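Local structure of isatin hydrolase (Ralstonia solanacearum, 5NMP) at residues Q235-P247 with G253-E265. The protein is a manganese-bound isatin hydrolase of the cyclase family, probably opening the five-membered ring of isatin by hydrolysis. Sequence-based numbering, arbitrary orientation.
Sequences QLPPRGAFILAAP and GSGSPLRVLALVE
The carbonyl oxygen of F242 receives the amide of L263, N to O 2.7 Å, nearly straight at 172° and in the carbonyl plane, and the CA of A262 adds a CH···O contact to the same atom. The return bond runs from F242 N to L263 O, and two residues on, L244 and L261 exchange a second reciprocal pair, L244 N to L261 O being 2.8 Å. At A246 and R259 a water bridges the two backbones, accepting from A246 N (2.7 Å) and donating to R259 O (2.8 Å). The antiparallel strands 239-244 and 261-264 are neighbours in the central mixed sheet, between strands 107-114 and 24-27, although the chain forms strand 255-257, at the far edge of that sheet, on its way between them; they illustrate how reciprocal backbone bonds set the register while side chains sort onto two faces. On the face of I243 and A262, L236 from the preceding loop brings CD2 to 3.7 Å from A262 CB, where I243 CD1 also packs; beside it, V264 and P237 meet tip to tip. The other face carries F242, L244, L261 and L263, the phenyl ring of F242 leading away from L263. Toward the manganese site, L258 turns its CG between backbone N and carbonyl carbon (chi1 80°), laying CD1 3.5 Å from A245 C; its side chain comes about 5 Å from that of the manganese ligand H80.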
loop_
_atom_site.group_PDB
_atom_site.type_symbol
_atom_site.label_atom_id
_atom_site.label_comp_id
_atom_site.label_asym_id
_atom_site.label_seq_id
_atom_site.Cartn_x
_atom_site.Cartn_y
_atom_site.Cartn_z
ATOM N N GLN A 235 1.884 20.337 -1.496
ATOM C CA GLN A 235 1.219 20.222 -2.790
ATOM C C GLN A 235 -0.261 19.904 -2.633
ATOM O O GLN A 235 -0.968 19.681 -3.618
ATOM C CB GLN A 235 1.890 19.149 -3.649
ATOM C CG GLN A 235 3.321 19.471 -4.025
ATOM C CD GLN A 235 3.934 18.417 -4.921
ATOM O OE1 GLN A 235 3.262 17.845 -5.780
ATOM N NE2 GLN A 235 5.220 18.147 -4.719
ATOM N N LEU A 236 -0.725 19.887 -1.388
ATOM C CA LEU A 236 -2.123 19.594 -1.102
ATOM C C LEU A 236 -2.893 20.853 -0.726
ATOM O O LEU A 236 -2.346 21.755 -0.093
ATOM C CB LEU A 236 -2.232 18.564 0.022
ATOM C CG LEU A 236 -1.592 17.202 -0.243
ATOM C CD1 LEU A 236 -1.983 16.215 0.852
ATOM C CD2 LEU A 236 -1.986 16.681 -1.614
ATOM N N PRO A 237 -4.173 20.913 -1.115
ATOM C CA PRO A 237 -5.061 22.006 -0.715
ATOM C C PRO A 237 -5.414 21.900 0.765
ATOM O O PRO A 237 -5.230 20.830 1.345
ATOM C CB PRO A 237 -6.293 21.788 -1.593
ATOM C CG PRO A 237 -6.316 20.319 -1.814
ATOM C CD PRO A 237 -4.873 19.911 -1.938
ATOM N N PRO A 238 -5.904 22.993 1.372
ATOM C CA PRO A 238 -6.337 22.947 2.773
ATOM C C PRO A 238 -7.395 21.874 3.006
ATOM O O PRO A 238 -7.380 21.207 4.041
ATOM C CB PRO A 238 -6.913 24.345 3.009
ATOM C CG PRO A 238 -6.220 25.204 2.019
ATOM C CD PRO A 238 -6.015 24.348 0.806
ATOM N N ARG A 239 -8.295 21.709 2.041
ATOM C CA ARG A 239 -9.338 20.696 2.135
ATOM C C ARG A 239 -9.765 20.197 0.755
ATOM O O ARG A 239 -9.622 20.901 -0.246
ATOM C CB ARG A 239 -10.544 21.244 2.899
ATOM C CG ARG A 239 -11.207 22.438 2.241
ATOM C CD ARG A 239 -12.290 22.994 3.138
ATOM N NE ARG A 239 -13.135 21.933 3.672
ATOM C CZ ARG A 239 -13.835 22.029 4.798
ATOM N NH1 ARG A 239 -14.577 21.010 5.208
ATOM N NH2 ARG A 239 -13.786 23.143 5.515
ATOM N N GLY A 240 -10.281 18.974 0.706
ATOM C CA GLY A 240 -10.779 18.413 -0.535
ATOM C C GLY A 240 -9.969 17.236 -1.043
ATOM O O GLY A 240 -10.428 16.491 -1.908
ATOM N N ALA A 241 -8.763 17.070 -0.511
ATOM C CA ALA A 241 -7.904 15.964 -0.913
ATOM C C ALA A 241 -8.432 14.642 -0.370
ATOM O O ALA A 241 -9.093 14.604 0.668
ATOM C CB ALA A 241 -6.480 16.197 -0.447
ATOM N N PHE A 242 -8.135 13.561 -1.080
ATOM C CA PHE A 242 -8.593 12.233 -0.693
ATOM C C PHE A 242 -7.395 11.299 -0.543
ATOM O O PHE A 242 -6.569 11.191 -1.449
ATOM C CB PHE A 242 -9.582 11.690 -1.727
ATOM C CG PHE A 242 -10.409 10.543 -1.228
ATOM C CD1 PHE A 242 -11.581 10.774 -0.531
ATOM C CD2 PHE A 242 -10.012 9.234 -1.453
ATOM C CE1 PHE A 242 -12.341 9.725 -0.066
ATOM C CE2 PHE A 242 -10.770 8.177 -0.990
ATOM C CZ PHE A 242 -11.937 8.423 -0.296
ATOM N N ILE A 243 -7.295 10.628 0.599
ATOM C CA ILE A 243 -6.097 9.855 0.899
ATOM C C ILE A 243 -6.262 8.351 0.702
ATOM O O ILE A 243 -7.211 7.744 1.197
ATOM C CB ILE A 243 -5.629 10.101 2.341
ATOM C CG1 ILE A 243 -5.426 11.598 2.585
ATOM C CG2 ILE A 243 -4.348 9.330 2.628
ATOM C CD1 ILE A 243 -4.456 12.249 1.630
ATOM N N LEU A 244 -5.326 7.760 -0.033
ATOM C CA LEU A 244 -5.229 6.311 -0.134
ATOM C C LEU A 244 -4.107 5.828 0.779
ATOM O O LEU A 244 -2.929 6.039 0.490
ATOM C CB LEU A 244 -4.970 5.872 -1.579
ATOM C CG LEU A 244 -5.863 6.480 -2.666
ATOM C CD1 LEU A 244 -5.475 5.950 -4.038
ATOM C CD2 LEU A 244 -7.336 6.219 -2.386
ATOM N N ALA A 245 -4.471 5.199 1.892
ATOM C CA ALA A 245 -3.477 4.730 2.851
ATOM C C ALA A 245 -3.801 3.327 3.344
ATOM O O ALA A 245 -4.402 3.153 4.403
ATOM C CB ALA A 245 -3.376 5.693 4.026
ATOM N N ALA A 246 -3.392 2.328 2.571
ATOM C CA ALA A 246 -3.633 0.935 2.923
ATOM C C ALA A 246 -2.342 0.243 3.360
ATOM O O ALA A 246 -1.391 0.137 2.583
ATOM C CB ALA A 246 -4.263 0.197 1.754
ATOM N N PRO A 247 -2.308 -0.228 4.615
ATOM C CA PRO A 247 -1.134 -0.890 5.192
ATOM C C PRO A 247 -1.032 -2.358 4.788
ATOM O O PRO A 247 -2.041 -2.964 4.427
ATOM C CB PRO A 247 -1.372 -0.759 6.695
ATOM C CG PRO A 247 -2.866 -0.792 6.823
ATOM C CD PRO A 247 -3.409 -0.110 5.588
ATOM N N GLY A 253 -0.244 -7.271 12.962
ATOM C CA GLY A 253 0.653 -6.133 12.850
ATOM C C GLY A 253 0.170 -4.881 13.558
ATOM O O GLY A 253 -0.999 -4.508 13.451
ATOM N N SER A 254 1.079 -4.229 14.276
ATOM C CA SER A 254 0.757 -3.005 15.002
ATOM C C SER A 254 0.802 -1.797 14.074
ATOM O O SER A 254 0.364 -0.702 14.428
ATOM C CB SER A 254 1.722 -2.803 16.166
ATOM O OG SER A 254 2.996 -2.396 15.699
ATOM N N GLY A 255 1.344 -2.011 12.883
ATOM C CA GLY A 255 1.428 -0.981 11.869
ATOM C C GLY A 255 2.249 -1.518 10.718
ATOM O O GLY A 255 2.685 -2.668 10.761
ATOM N N SER A 256 2.462 -0.706 9.688
ATOM C CA SER A 256 3.343 -1.107 8.594
ATOM C C SER A 256 3.739 0.089 7.750
ATOM O O SER A 256 3.017 1.085 7.700
ATOM C CB SER A 256 2.679 -2.168 7.703
ATOM O OG SER A 256 1.862 -1.574 6.708
ATOM N N PRO A 257 4.901 0.004 7.093
ATOM C CA PRO A 257 5.190 0.995 6.056
ATOM C C PRO A 257 4.173 0.850 4.933
ATOM O O PRO A 257 3.641 -0.242 4.736
ATOM C CB PRO A 257 6.606 0.636 5.598
ATOM C CG PRO A 257 6.816 -0.769 6.046
ATOM C CD PRO A 257 6.015 -0.937 7.294
ATOM N N LEU A 258 3.889 1.934 4.225
ATOM C CA LEU A 258 2.890 1.892 3.171
ATOM C C LEU A 258 3.104 3.002 2.158
ATOM O O LEU A 258 3.850 3.947 2.399
ATOM C CB LEU A 258 1.477 1.986 3.757
ATOM C CG LEU A 258 0.933 3.361 4.168
ATOM C CD1 LEU A 258 -0.536 3.257 4.554
ATOM C CD2 LEU A 258 1.737 3.968 5.305
ATOM N N ARG A 259 2.440 2.875 1.017
ATOM C CA ARG A 259 2.483 3.895 -0.015
ATOM C C ARG A 259 1.291 4.829 0.142
ATOM O O ARG A 259 0.176 4.494 -0.256
ATOM C CB ARG A 259 2.481 3.252 -1.404
ATOM C CG ARG A 259 2.932 4.173 -2.523
ATOM C CD ARG A 259 4.365 4.613 -2.312
ATOM N NE ARG A 259 4.852 5.442 -3.406
ATOM C CZ ARG A 259 5.576 4.985 -4.422
ATOM N NH1 ARG A 259 5.895 3.698 -4.484
ATOM N NH2 ARG A 259 5.983 5.813 -5.375
ATOM N N VAL A 260 1.524 5.996 0.732
ATOM C CA VAL A 260 0.456 6.969 0.937
ATOM C C VAL A 260 0.274 7.854 -0.291
ATOM O O VAL A 260 1.218 8.503 -0.744
ATOM C CB VAL A 260 0.728 7.864 2.160
ATOM C CG1 VAL A 260 -0.426 8.832 2.372
ATOM C CG2 VAL A 260 0.951 7.016 3.401
ATOM N N LEU A 261 -0.943 7.877 -0.823
ATOM C CA LEU A 261 -1.255 8.679 -1.999
ATOM C C LEU A 261 -2.391 9.655 -1.721
ATOM O O LEU A 261 -3.277 9.378 -0.915
ATOM C CB LEU A 261 -1.627 7.785 -3.184
ATOM C CG LEU A 261 -0.591 6.768 -3.661
ATOM C CD1 LEU A 261 -1.137 5.984 -4.843
ATOM C CD2 LEU A 261 0.717 7.457 -4.023
ATOM N N ALA A 262 -2.361 10.793 -2.403
ATOM C CA ALA A 262 -3.424 11.782 -2.285
ATOM C C ALA A 262 -4.053 12.068 -3.646
ATOM O O ALA A 262 -3.348 12.298 -4.628
ATOM C CB ALA A 262 -2.888 13.058 -1.674
ATOM N N LEU A 263 -5.381 12.039 -3.703
ATOM C CA LEU A 263 -6.096 12.449 -4.902
ATOM C C LEU A 263 -6.505 13.912 -4.762
ATOM O O LEU A 263 -7.033 14.320 -3.728
ATOM C CB LEU A 263 -7.325 11.570 -5.147
ATOM C CG LEU A 263 -7.124 10.062 -5.331
ATOM C CD1 LEU A 263 -8.428 9.409 -5.759
ATOM C CD2 LEU A 263 -6.024 9.761 -6.334
ATOM N N VAL A 264 -6.241 14.702 -5.796
ATOM C CA VAL A 264 -6.543 16.125 -5.755
ATOM C C VAL A 264 -7.366 16.534 -6.972
ATOM O O VAL A 264 -7.024 16.203 -8.105
ATOM C CB VAL A 264 -5.255 16.970 -5.688
ATOM C CG1 VAL A 264 -5.587 18.449 -5.719
ATOM C CG2 VAL A 264 -4.467 16.631 -4.437
ATOM N N GLU A 265 -8.459 17.248 -6.726
ATOM C CA GLU A 265 -9.359 17.668 -7.791
ATOM C C GLU A 265 -9.553 19.179 -7.778
ATOM O O GLU A 265 -8.810 19.914 -8.427
ATOM C CB GLU A 265 -10.708 16.960 -7.658
ATOM C CG GLU A 265 -11.703 17.296 -8.755
ATOM C CD GLU A 265 -13.020 16.562 -8.588
ATOM O OE1 GLU A 265 -13.185 15.863 -7.565
ATOM O OE2 GLU A 265 -13.887 16.683 -9.480
HETATM O O HOH W 1 -1.971 2.788 0.312
#